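Local coordinates for zona pellucida sperm-binding protein 1 (Gallus gallus, PDB 6GF6) that builds the egg coat, where its first ZP-N domain homodimerises to cross-link filaments in the extracellular matrix that sperm penetrate at fertilisation, at residues L75-G79 against R80-R84. The protein carries 2 engineered substitutions. Numbering follows the deposited sequence.
Sequences LVKDG and RYVLR
Leu75 and Val82 pair as an antiparallel hydrogen-bonded pair in a tight beta hairpin. Leu75 N donates to Val82 O at 2.8 Å, almost straight at 174°. Val82 N returns a bond to Leu75 O at 2.7 Å. The next pair, Val76 and Tyr81, is non-hydrogen-bonded, and Val76 CG2 lies obliquely to the Tyr81 ring.

The chain then reverses through Asp78 and Gly79. Both have positive phi, close to a type I' turn. Lys77 N reaches Arg80 O at 2.9 Å, in the carbonyl plane. The return bond from Arg80 N to Lys77 O is weak. On the face shared with Leu75, Lys77 CB meets Val82 CG2 at 4.0 Å.

The Arg80 side chain stands off the sheet on the face of Val82. From CB, chi1 of -65° sets CG beside the backbone N, 3.1 Å from Gly79 O of the preceding peptide. A bend at chi3 (-64°) leaves NE 4.1 Å from Asp78 O, too long for a bond. Lys77 O lies at the guanidinium edge, near its plane, but 4.3 Å from NE it is too far to bond. At the tip, NH1 is 4.7 Å from Asp78 OD2, of opposite charge but not in contact, and Asp78 is poorly ordered.

Strand 75-76 is a short addition to strand 80-90 of the ZP-N1 domain, which pairs with strand 96-107 through the backbones of Tyr81 and Cys106. Tyr81 also stacks on Tyr69. Three good backbone bonds hold the hairpin and a weak one closes it, while the Arg80 charge has no bonded partner within it.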
loop_
_atom_site.group_PDB
_atom_site.type_symbol
_atom_site.label_atom_id
_atom_site.label_comp_id
_atom_site.label_asym_id
_atom_site.label_seq_id
_atom_site.Cartn_x
_atom_site.Cartn_y
_atom_site.Cartn_z
ATOM N N LEU B 75 -8.991 -1.880 16.203
ATOM C CA LEU B 75 -9.350 -1.574 17.577
ATOM C C LEU B 75 -8.120 -1.689 18.463
ATOM O O LEU B 75 -7.148 -2.366 18.124
ATOM C CB LEU B 75 -10.450 -2.517 18.088
ATOM C CG LEU B 75 -11.756 -2.581 17.283
ATOM C CD1 LEU B 75 -12.621 -3.742 17.758
ATOM C CD2 LEU B 75 -12.538 -1.273 17.371
ATOM N N VAL B 76 -8.161 -0.986 19.589
ATOM C CA VAL B 76 -7.151 -1.107 20.629
ATOM C C VAL B 76 -7.739 -1.952 21.753
ATOM O O VAL B 76 -8.739 -1.566 22.373
ATOM C CB VAL B 76 -6.703 0.271 21.136
ATOM C CG1 VAL B 76 -5.655 0.118 22.241
ATOM C CG2 VAL B 76 -6.190 1.119 19.966
ATOM N N LYS B 77 -7.125 -3.105 22.009
ATOM C CA LYS B 77 -7.557 -4.018 23.060
ATOM C C LYS B 77 -6.326 -4.537 23.783
ATOM O O LYS B 77 -5.406 -5.064 23.149
ATOM C CB LYS B 77 -8.371 -5.192 22.502
ATOM C CG LYS B 77 -9.673 -4.794 21.819
ATOM C CD LYS B 77 -10.363 -5.997 21.179
ATOM C CE LYS B 77 -10.866 -6.983 22.226
ATOM N NZ LYS B 77 -11.720 -8.054 21.636
ATOM N N ASP B 78 -6.310 -4.384 25.105
ATOM C CA ASP B 78 -5.192 -4.845 25.925
ATOM C C ASP B 78 -3.879 -4.236 25.442
ATOM O O ASP B 78 -2.855 -4.915 25.351
ATOM C CB ASP B 78 -5.109 -6.373 25.932
ATOM C CG ASP B 78 -6.312 -7.017 26.586
ATOM O OD1 ASP B 78 -7.074 -6.300 27.268
ATOM O OD2 ASP B 78 -6.493 -8.244 26.427
ATOM N N GLY B 79 -3.912 -2.948 25.114
ATOM C CA GLY B 79 -2.710 -2.277 24.643
ATOM C C GLY B 79 -2.152 -2.856 23.362
ATOM O O GLY B 79 -0.928 -2.928 23.198
ATOM N N ARG B 80 -3.022 -3.299 22.457
ATOM C CA ARG B 80 -2.589 -3.884 21.197
ATOM C C ARG B 80 -3.597 -3.537 20.110
ATOM O O ARG B 80 -4.778 -3.322 20.388
ATOM C CB ARG B 80 -2.417 -5.405 21.314
ATOM C CG ARG B 80 -1.311 -5.826 22.273
ATOM C CD ARG B 80 -1.108 -7.331 22.276
ATOM N NE ARG B 80 -2.285 -8.048 22.759
ATOM C CZ ARG B 80 -2.394 -9.374 22.792
ATOM N NH1 ARG B 80 -3.505 -9.941 23.248
ATOM N NH2 ARG B 80 -1.395 -10.138 22.366
ATOM N N TYR B 81 -3.107 -3.437 18.875
ATOM C CA TYR B 81 -3.979 -3.255 17.720
ATOM C C TYR B 81 -4.611 -4.582 17.337
ATOM O O TYR B 81 -3.930 -5.611 17.288
ATOM C CB TYR B 81 -3.204 -2.715 16.521
ATOM C CG TYR B 81 -2.571 -1.364 16.721
ATOM C CD1 TYR B 81 -3.347 -0.219 16.800
ATOM C CD2 TYR B 81 -1.191 -1.228 16.818
ATOM C CE1 TYR B 81 -2.769 1.021 16.975
ATOM C CE2 TYR B 81 -0.611 0.005 16.992
ATOM C CZ TYR B 81 -1.406 1.123 17.069
ATOM O OH TYR B 81 -0.834 2.356 17.243
ATOM N N VAL B 82 -5.915 -4.561 17.071
ATOM C CA VAL B 82 -6.656 -5.762 16.706
ATOM C C VAL B 82 -7.494 -5.470 15.467
ATOM O O VAL B 82 -8.272 -4.508 15.445
ATOM C CB VAL B 82 -7.543 -6.256 17.861
ATOM C CG1 VAL B 82 -8.287 -7.527 17.455
ATOM C CG2 VAL B 82 -6.688 -6.506 19.098
ATOM N N LEU B 83 -7.355 -6.318 14.451
ATOM C CA LEU B 83 -8.152 -6.232 13.235
ATOM C C LEU B 83 -8.607 -7.634 12.879
ATOM O O LEU B 83 -7.777 -8.539 12.729
ATOM C CB LEU B 83 -7.353 -5.626 12.080
ATOM C CG LEU B 83 -8.117 -5.458 10.764
ATOM C CD1 LEU B 83 -9.241 -4.452 10.906
ATOM C CD2 LEU B 83 -7.186 -5.037 9.658
ATOM N N ARG B 84 -9.915 -7.807 12.746
ATOM C CA ARG B 84 -10.513 -9.087 12.407
ATOM C C ARG B 84 -10.870 -9.103 10.929
ATOM O O ARG B 84 -11.494 -8.162 10.425
ATOM C CB ARG B 84 -11.749 -9.352 13.268
ATOM C CG ARG B 84 -11.408 -9.633 14.726
ATOM C CD ARG B 84 -12.632 -9.854 15.607
ATOM N NE ARG B 84 -13.565 -10.842 15.058
ATOM C CZ ARG B 84 -14.815 -10.586 14.677
ATOM N NH1 ARG B 84 -15.330 -9.363 14.774
ATOM N NH2 ARG B 84 -15.565 -11.566 14.197
#